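PDB 1YT8: thiosulfate sulfurtransferase from Pseudomonas aeruginosa, which probably transfers sulfur from thiosulfate to cyanide through rhodanese-like domains. Local coordinates for residues A[145-157]-A[184-198]. Numbering follows the deposited sequence.
Sequences AEAVILDARRFDE and DPRTRVIVNCAGRTR. With SO3 (sulfite ion), chain B.
Strands 147-151 and 188-192 are parallel neighbours inside the five-stranded sheet of a rhodanese-like domain, and the loop leaving the second carries the sulfite-binding cysteine. Six backbone hydrogen bonds join them, from Arg188 N to Glu146 O through to Ala152 N to Asn192 O, and the short strand axes run 24° apart. On the face bearing Val148 and Leu150, Leu150 CD1 meets Val189 CG1 at 3.8 Å, and Leu174 and Leu181 of helix 174-181 pack against Leu150. The other face turns polar at the C-terminal strand ends: Asn192 ND2 donates to Asp151 OD2 at 3.1 Å from above the carboxylate plane, the two flat groups standing 80° apart. That carboxylate is fixed by Arg153, whose NE and NH2 grip it side-on, NH2 also donating to Met161 O. Its OD1 additionally accepts from Arg153 N, closing an Asx turn.

Arg153 CG lies over the centre of one guanidinium face of Arg198, 3.5 Å from Arg198 CZ, while charged groups meet that guanidinium at its edge. There Glu157 receives Arg198 NH1 and NH2 end-on, one to each oxygen, with 2.8 Å from Arg198 NH1 to Glu157 OE1; OE1 also takes Arg154 N, and Arg198 NH1 donates to Gln309 OE1 as well. This bidentate grip should restrain rotation of the Arg198 plane, with NE turned to sulfite O3 and NH2 to sulfite O1. Cys193 SG is bonded to the sulfite sulfur at 2.0 Å. Backbone donors complete the cradle: Arg198 N meets sulfite O3 at 2.7 Å, and Ala194 N and Gly195 N both reach sulfite O1. The six-residue loop Cys193-Arg198, wrapped round an anion between a central strand of a 1-5-4-2-3 parallel sheet and helix 197-208, is arranged as in rhodanese active-site loops.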
ATOM      1  N   ALA A 145      26.988 -20.962  11.243  1.00 23.06           N
ATOM      2  CA  ALA A 145      26.884 -20.056  12.379  1.00 22.91           C
ATOM      3  C   ALA A 145      25.503 -20.094  13.020  1.00 23.28           C
ATOM      4  O   ALA A 145      24.499 -20.338  12.347  1.00 20.95           O
ATOM      5  CB  ALA A 145      27.199 -18.635  11.934  1.00 23.46           C
ATOM      6  N   GLU A 146      25.463 -19.851  14.326  1.00 21.56           N
ATOM      7  CA  GLU A 146      24.203 -19.820  15.051  1.00 22.04           C
ATOM      8  C   GLU A 146      23.590 -18.458  14.760  1.00 19.75           C
ATOM      9  O   GLU A 146      23.937 -17.450  15.385  1.00 16.46           O
ATOM     10  CB  GLU A 146      24.432 -19.971  16.555  1.00 25.63           C
ATOM     11  CG  GLU A 146      23.144 -19.912  17.370  1.00 27.42           C
ATOM     12  CD  GLU A 146      23.386 -20.156  18.846  1.00 34.01           C
ATOM     13  OE1 GLU A 146      24.208 -19.424  19.436  1.00 36.03           O
ATOM     14  OE2 GLU A 146      22.755 -21.075  19.420  1.00 37.23           O
ATOM     15  N   ALA A 147      22.687 -18.436  13.788  1.00 17.17           N
ATOM     16  CA  ALA A 147      22.038 -17.203  13.388  1.00 15.22           C
ATOM     17  C   ALA A 147      20.751 -17.529  12.662  1.00 13.70           C
ATOM     18  O   ALA A 147      20.641 -18.571  12.022  1.00 17.06           O
ATOM     19  CB  ALA A 147      22.957 -16.407  12.463  1.00 14.84           C
ATOM     20  N   VAL A 148      19.774 -16.642  12.772  1.00 13.92           N
ATOM     21  CA  VAL A 148      18.514 -16.832  12.072  1.00 13.65           C
ATOM     22  C   VAL A 148      18.318 -15.616  11.185  1.00 13.78           C
ATOM     23  O   VAL A 148      18.694 -14.500  11.553  1.00 15.67           O
ATOM     24  CB  VAL A 148      17.315 -16.984  13.045  1.00 12.91           C
ATOM     25  CG1 VAL A 148      17.461 -18.281  13.836  1.00 15.12           C
ATOM     26  CG2 VAL A 148      17.223 -15.790  13.979  1.00 15.65           C
ATOM     27  N   ILE A 149      17.774 -15.841   9.995  1.00 12.82           N
ATOM     28  CA  ILE A 149      17.523 -14.763   9.049  1.00 12.18           C
ATOM     29  C   ILE A 149      16.013 -14.612   8.985  1.00 12.51           C
ATOM     30  O   ILE A 149      15.306 -15.529   8.568  1.00 12.39           O
ATOM     31  CB  ILE A 149      18.093 -15.103   7.653  1.00 12.91           C
ATOM     32  CG1 ILE A 149      19.597 -15.378   7.771  1.00 12.99           C
ATOM     33  CG2 ILE A 149      17.848 -13.942   6.685  1.00 14.99           C
ATOM     34  CD1 ILE A 149      20.293 -15.714   6.457  1.00 12.86           C
ATOM     35  N   LEU A 150      15.527 -13.454   9.419  1.00 11.88           N
ATOM     36  CA  LEU A 150      14.094 -13.182   9.446  1.00 12.88           C
ATOM     37  C   LEU A 150      13.709 -12.208   8.338  1.00 12.61           C
ATOM     38  O   LEU A 150      14.260 -11.110   8.244  1.00 13.21           O
ATOM     39  CB  LEU A 150      13.706 -12.614  10.811  1.00 11.77           C
ATOM     40  CG  LEU A 150      14.296 -13.381  12.004  1.00 15.51           C
ATOM     41  CD1 LEU A 150      13.808 -12.753  13.298  1.00 13.50           C
ATOM     42  CD2 LEU A 150      13.898 -14.851  11.944  1.00 12.95           C
ATOM     43  N   ASP A 151      12.757 -12.627   7.508  1.00 12.25           N
ATOM     44  CA  ASP A 151      12.277 -11.833   6.381  1.00 11.09           C
ATOM     45  C   ASP A 151      11.072 -11.000   6.823  1.00  9.92           C
ATOM     46  O   ASP A 151      10.013 -11.550   7.139  1.00 13.05           O
ATOM     47  CB  ASP A 151      11.889 -12.775   5.244  1.00 12.03           C
ATOM     48  CG  ASP A 151      11.783 -12.072   3.916  1.00 10.72           C
ATOM     49  OD1 ASP A 151      11.095 -11.032   3.851  1.00 13.76           O
ATOM     50  OD2 ASP A 151      12.382 -12.568   2.936  1.00 13.87           O
ATOM     51  N   ALA A 152      11.236  -9.677   6.823  1.00 10.38           N
ATOM     52  CA  ALA A 152      10.195  -8.750   7.282  1.00 10.04           C
ATOM     53  C   ALA A 152       9.092  -8.354   6.302  1.00 10.27           C
ATOM     54  O   ALA A 152       8.242  -7.523   6.633  1.00 13.23           O
ATOM     55  CB  ALA A 152      10.857  -7.483   7.834  1.00 11.08           C
ATOM     56  N   ARG A 153       9.094  -8.939   5.111  1.00 10.73           N
ATOM     57  CA  ARG A 153       8.087  -8.618   4.102  1.00  9.70           C
ATOM     58  C   ARG A 153       6.808  -9.431   4.291  1.00 10.40           C
ATOM     59  O   ARG A 153       6.677 -10.193   5.249  1.00 10.54           O
ATOM     60  CB  ARG A 153       8.649  -8.900   2.705  1.00  7.21           C
ATOM     61  CG  ARG A 153       9.938  -8.152   2.376  1.00 10.85           C
ATOM     62  CD  ARG A 153      10.507  -8.647   1.058  1.00 10.10           C
ATOM     63  NE  ARG A 153      11.014 -10.016   1.166  1.00 10.05           N
ATOM     64  CZ  ARG A 153      11.195 -10.826   0.126  1.00 11.14           C
ATOM     65  NH1 ARG A 153      10.906 -10.409  -1.104  1.00 11.69           N
ATOM     66  NH2 ARG A 153      11.663 -12.052   0.312  1.00 12.14           N
ATOM     67  N   ARG A 154       5.858  -9.257   3.375  1.00 11.87           N
ATOM     68  CA  ARG A 154       4.615 -10.025   3.435  1.00 13.38           C
ATOM     69  C   ARG A 154       4.986 -11.468   3.116  1.00 13.24           C
ATOM     70  O   ARG A 154       5.971 -11.716   2.431  1.00 12.56           O
ATOM     71  CB  ARG A 154       3.611  -9.548   2.381  1.00 14.19           C
ATOM     72  CG  ARG A 154       3.071  -8.142   2.575  1.00 15.66           C
ATOM     73  CD  ARG A 154       1.875  -7.924   1.644  1.00 19.79           C
ATOM     74  NE  ARG A 154       2.195  -8.274   0.262  1.00 20.23           N
ATOM     75  CZ  ARG A 154       2.717  -7.436  -0.629  1.00 24.64           C
ATOM     76  NH1 ARG A 154       2.980  -6.179  -0.294  1.00 24.29           N
ATOM     77  NH2 ARG A 154       2.992  -7.860  -1.854  1.00 24.41           N
ATOM     78  N   PHE A 155       4.189 -12.417   3.590  1.00 14.83           N
ATOM     79  CA  PHE A 155       4.477 -13.825   3.334  1.00 13.96           C
ATOM     80  C   PHE A 155       4.545 -14.146   1.837  1.00 12.95           C
ATOM     81  O   PHE A 155       5.371 -14.958   1.416  1.00 13.77           O
ATOM     82  CB  PHE A 155       3.425 -14.716   4.000  1.00 14.66           C
ATOM     83  CG  PHE A 155       3.751 -16.182   3.933  1.00 15.91           C
ATOM     84  CD1 PHE A 155       4.855 -16.694   4.613  1.00 16.99           C
ATOM     85  CD2 PHE A 155       2.974 -17.047   3.168  1.00 16.66           C
ATOM     86  CE1 PHE A 155       5.184 -18.044   4.530  1.00 18.26           C
ATOM     87  CE2 PHE A 155       3.291 -18.398   3.077  1.00 18.34           C
ATOM     88  CZ  PHE A 155       4.401 -18.900   3.759  1.00 17.70           C
ATOM     89  N   ASP A 156       3.690 -13.523   1.027  1.00 14.10           N
ATOM     90  CA  ASP A 156       3.720 -13.800  -0.412  1.00 14.62           C
ATOM     91  C   ASP A 156       5.020 -13.331  -1.069  1.00 14.23           C
ATOM     92  O   ASP A 156       5.476 -13.919  -2.054  1.00 15.08           O
ATOM     93  CB  ASP A 156       2.513 -13.176  -1.127  1.00 17.16           C
ATOM     94  CG  ASP A 156       2.466 -11.664  -1.001  1.00 20.12           C
ATOM     95  OD1 ASP A 156       2.065 -11.166   0.071  1.00 26.75           O
ATOM     96  OD2 ASP A 156       2.829 -10.975  -1.974  1.00 22.86           O
ATOM     97  N   GLU A 157       5.618 -12.270  -0.536  1.00 15.22           N
ATOM     98  CA  GLU A 157       6.878 -11.777  -1.086  1.00 12.05           C
ATOM     99  C   GLU A 157       7.967 -12.780  -0.742  1.00 11.25           C
ATOM    100  O   GLU A 157       8.795 -13.139  -1.585  1.00 12.39           O
ATOM    101  CB  GLU A 157       7.229 -10.417  -0.490  1.00 13.51           C
ATOM    102  CG  GLU A 157       6.369  -9.276  -0.996  1.00 14.87           C
ATOM    103  CD  GLU A 157       6.691  -7.970  -0.298  1.00 14.93           C
ATOM    104  OE1 GLU A 157       6.181  -7.759   0.822  1.00 15.74           O
ATOM    105  OE2 GLU A 157       7.463  -7.166  -0.864  1.00 13.02           O
ATOM    106  N   ASP A 184      18.361 -18.277  22.434  1.00 16.45           N
ATOM    107  CA  ASP A 184      19.723 -18.168  22.944  1.00 17.42           C
ATOM    108  C   ASP A 184      20.230 -16.752  22.658  1.00 17.21           C
ATOM    109  O   ASP A 184      20.262 -16.316  21.508  1.00 17.91           O
ATOM    110  CB  ASP A 184      20.624 -19.191  22.246  1.00 17.07           C
ATOM    111  CG  ASP A 184      21.940 -19.408  22.971  1.00 20.50           C
ATOM    112  OD1 ASP A 184      22.554 -18.416  23.415  1.00 19.67           O
ATOM    113  OD2 ASP A 184      22.366 -20.576  23.085  1.00 18.71           O
ATOM    114  N   PRO A 185      20.631 -16.013  23.701  1.00 18.05           N
ATOM    115  CA  PRO A 185      21.129 -14.647  23.497  1.00 18.11           C
ATOM    116  C   PRO A 185      22.352 -14.561  22.585  1.00 18.37           C
ATOM    117  O   PRO A 185      22.656 -13.497  22.043  1.00 19.86           O
ATOM    118  CB  PRO A 185      21.418 -14.169  24.920  1.00 18.26           C
ATOM    119  CG  PRO A 185      21.780 -15.434  25.630  1.00 19.77           C
ATOM    120  CD  PRO A 185      20.738 -16.405  25.117  1.00 16.19           C
ATOM    121  N   ARG A 186      23.053 -15.678  22.409  1.00 17.53           N
ATOM    122  CA  ARG A 186      24.235 -15.698  21.547  1.00 18.98           C
ATOM    123  C   ARG A 186      23.851 -15.768  20.065  1.00 19.01           C
ATOM    124  O   ARG A 186      24.638 -15.392  19.197  1.00 18.95           O
ATOM    125  CB  ARG A 186      25.124 -16.898  21.890  1.00 23.36           C
ATOM    126  CG  ARG A 186      25.706 -16.875  23.293  1.00 27.25           C
ATOM    127  CD  ARG A 186      26.370 -18.204  23.622  1.00 30.63           C
ATOM    128  NE  ARG A 186      25.423 -19.315  23.527  1.00 34.82           N
ATOM    129  CZ  ARG A 186      25.729 -20.586  23.766  1.00 36.19           C
ATOM    130  NH1 ARG A 186      26.964 -20.921  24.118  1.00 37.82           N
ATOM    131  NH2 ARG A 186      24.801 -21.525  23.652  1.00 37.30           N
ATOM    132  N   THR A 187      22.642 -16.247  19.786  1.00 17.51           N
ATOM    133  CA  THR A 187      22.158 -16.379  18.409  1.00 16.48           C
ATOM    134  C   THR A 187      22.016 -15.035  17.699  1.00 15.99           C
ATOM    135  O   THR A 187      21.317 -14.136  18.178  1.00 14.79           O
ATOM    136  CB  THR A 187      20.781 -17.091  18.362  1.00 16.61           C
ATOM    137  OG1 THR A 187      20.898 -18.397  18.932  1.00 15.19           O
ATOM    138  CG2 THR A 187      20.287 -17.225  16.924  1.00 16.10           C
ATOM    139  N   ARG A 188      22.679 -14.902  16.554  1.00 14.81           N
ATOM    140  CA  ARG A 188      22.592 -13.671  15.779  1.00 15.67           C
ATOM    141  C   ARG A 188      21.226 -13.598  15.116  1.00 14.56           C
ATOM    142  O   ARG A 188      20.681 -14.614  14.683  1.00 12.82           O
ATOM    143  CB  ARG A 188      23.650 -13.634  14.676  1.00 19.91           C
ATOM    144  CG  ARG A 188      25.079 -13.758  15.149  1.00 25.34           C
ATOM    145  CD  ARG A 188      26.042 -13.370  14.041  1.00 28.77           C
ATOM    146  NE  ARG A 188      25.775 -12.009  13.599  1.00 33.89           N
ATOM    147  CZ  ARG A 188      26.707 -11.132  13.249  1.00 32.19           C
ATOM    148  NH1 ARG A 188      27.990 -11.460  13.285  1.00 32.70           N
ATOM    149  NH2 ARG A 188      26.348  -9.915  12.877  1.00 31.06           N
ATOM    150  N   VAL A 189      20.678 -12.391  15.037  1.00 14.32           N
ATOM    151  CA  VAL A 189      19.397 -12.182  14.382  1.00 13.07           C
ATOM    152  C   VAL A 189      19.670 -11.231  13.228  1.00 14.37           C
ATOM    153  O   VAL A 189      20.178 -10.122  13.423  1.00 14.84           O
ATOM    154  CB  VAL A 189      18.346 -11.581  15.343  1.00 12.69           C
ATOM    155  CG1 VAL A 189      17.076 -11.205  14.573  1.00 13.50           C
ATOM    156  CG2 VAL A 189      17.998 -12.600  16.421  1.00 13.56           C
ATOM    157  N   ILE A 190      19.362 -11.695  12.024  1.00 13.18           N
ATOM    158  CA  ILE A 190      19.568 -10.927  10.806  1.00 13.32           C
ATOM    159  C   ILE A 190      18.203 -10.693  10.166  1.00 12.71           C
ATOM    160  O   ILE A 190      17.443 -11.640   9.966  1.00 15.06           O
ATOM    161  CB  ILE A 190      20.464 -11.710   9.825  1.00 11.49           C
ATOM    162  CG1 ILE A 190      21.825 -11.978  10.475  1.00 12.91           C
ATOM    163  CG2 ILE A 190      20.631 -10.931   8.526  1.00 13.91           C
ATOM    164  CD1 ILE A 190      22.701 -12.950   9.702  1.00 13.68           C
ATOM    165  N   VAL A 191      17.886  -9.438   9.862  1.00 12.56           N
ATOM    166  CA  VAL A 191      16.601  -9.106   9.248  1.00 11.59           C
ATOM    167  C   VAL A 191      16.806  -8.681   7.795  1.00 12.42           C
ATOM    168  O   VAL A 191      17.701  -7.887   7.497  1.00 15.13           O
ATOM    169  CB  VAL A 191      15.890  -7.941   9.999  1.00 11.41           C
ATOM    170  CG1 VAL A 191      14.506  -7.702   9.395  1.00 11.14           C
ATOM    171  CG2 VAL A 191      15.773  -8.256  11.498  1.00  9.16           C
ATOM    172  N   ASN A 192      15.984  -9.212   6.890  1.00 11.40           N
ATOM    173  CA  ASN A 192      16.094  -8.845   5.484  1.00 12.42           C
ATOM    174  C   ASN A 192      14.738  -8.501   4.895  1.00 12.51           C
ATOM    175  O   ASN A 192      13.697  -8.783   5.479  1.00 13.52           O
ATOM    176  CB  ASN A 192      16.683  -9.992   4.642  1.00 12.56           C
ATOM    177  CG  ASN A 192      15.636 -11.040   4.253  1.00 13.60           C
ATOM    178  OD1 ASN A 192      15.381 -11.993   4.992  1.00 11.89           O
ATOM    179  ND2 ASN A 192      15.012 -10.853   3.089  1.00 11.18           N
ATOM    180  N   CYS A 193      14.777  -7.860   3.736  1.00 11.78           N
ATOM    181  CA  CYS A 193      13.586  -7.552   2.971  1.00 11.86           C
ATOM    182  C   CYS A 193      14.127  -7.674   1.552  1.00 12.67           C
ATOM    183  O   CYS A 193      15.161  -8.325   1.359  1.00 11.14           O
ATOM    184  CB  CYS A 193      13.019  -6.154   3.292  1.00 11.75           C
ATOM    185  SG  CYS A 193      13.870  -4.712   2.638  1.00 18.07           S
ATOM    186  N   ALA A 194      13.456  -7.090   0.567  1.00 12.60           N
ATOM    187  CA  ALA A 194      13.929  -7.159  -0.809  1.00 14.52           C
ATOM    188  C   ALA A 194      15.025  -6.136  -1.065  1.00 15.45           C
ATOM    189  O   ALA A 194      16.005  -6.409  -1.760  1.00 13.51           O
ATOM    190  CB  ALA A 194      12.768  -6.938  -1.769  1.00 14.17           C
ATOM    191  N   GLY A 195      14.843  -4.951  -0.496  1.00 15.12           N
ATOM    192  CA  GLY A 195      15.821  -3.898  -0.656  1.00 13.18           C
ATOM    193  C   GLY A 195      16.469  -3.571   0.672  1.00 13.37           C
ATOM    194  O   GLY A 195      17.272  -4.354   1.189  1.00 13.64           O
ATOM    195  N   ARG A 196      16.094  -2.428   1.239  1.00 12.68           N
ATOM    196  CA  ARG A 196      16.664  -1.966   2.500  1.00 14.55           C
ATOM    197  C   ARG A 196      15.655  -1.547   3.570  1.00 12.04           C
ATOM    198  O   ARG A 196      15.812  -1.880   4.742  1.00 13.21           O
ATOM    199  CB  ARG A 196      17.568  -0.755   2.239  1.00 15.13           C
ATOM    200  CG  ARG A 196      18.754  -1.003   1.326  1.00 15.43           C
ATOM    201  CD  ARG A 196      19.319   0.318   0.813  1.00 16.10           C
ATOM    202  NE  ARG A 196      19.592   1.262   1.892  1.00 14.92           N
ATOM    203  CZ  ARG A 196      20.585   1.141   2.767  1.00 16.98           C
ATOM    204  NH1 ARG A 196      21.414   0.108   2.698  1.00 15.69           N
ATOM    205  NH2 ARG A 196      20.747   2.061   3.713  1.00 14.07           N
ATOM    206  N   THR A 197      14.619  -0.824   3.160  1.00 12.70           N
ATOM    207  CA  THR A 197      13.655  -0.267   4.106  1.00 11.20           C
ATOM    208  C   THR A 197      13.157  -1.110   5.264  1.00 11.42           C
ATOM    209  O   THR A 197      13.431  -0.789   6.418  1.00 11.66           O
ATOM    210  CB  THR A 197      12.436   0.309   3.380  1.00 13.58           C
ATOM    211  OG1 THR A 197      12.880   1.104   2.274  1.00 10.13           O
ATOM    212  CG2 THR A 197      11.631   1.195   4.333  1.00 11.77           C
ATOM    213  N   ARG A 198      12.412  -2.171   4.977  1.00  9.97           N
ATOM    214  CA  ARG A 198      11.889  -2.999   6.055  1.00 11.59           C
ATOM    215  C   ARG A 198      12.972  -3.697   6.879  1.00 10.43           C
ATOM    216  O   ARG A 198      12.743  -4.023   8.044  1.00 12.44           O
ATOM    217  CB  ARG A 198      10.868  -3.999   5.495  1.00 11.19           C
ATOM    218  CG  ARG A 198       9.521  -3.329   5.183  1.00  9.05           C
ATOM    219  CD  ARG A 198       8.591  -4.199   4.338  1.00 13.75           C
ATOM    220  NE  ARG A 198       9.112  -4.396   2.989  1.00 12.62           N
ATOM    221  CZ  ARG A 198       8.473  -5.048   2.020  1.00 14.96           C
ATOM    222  NH1 ARG A 198       7.273  -5.575   2.238  1.00 11.40           N
ATOM    223  NH2 ARG A 198       9.044  -5.188   0.835  1.00 12.74           N
TER
HETATM  224  S   SO3 B 540      12.593  -3.655   1.512  1.00 26.35           S
HETATM  225  O1  SO3 B 540      11.958  -4.783   0.789  1.00 22.06           O
HETATM  226  O2  SO3 B 540      13.155  -2.668   0.566  1.00 28.52           O
HETATM  227  O3  SO3 B 540      11.661  -3.004   2.471  1.00 20.72           O
HETATM  228  O   HOH W   1      26.214 -16.264  16.950  1.00 26.76           O
HETATM  229  O   HOH W   2      14.345 -14.353   3.316  1.00 11.60           O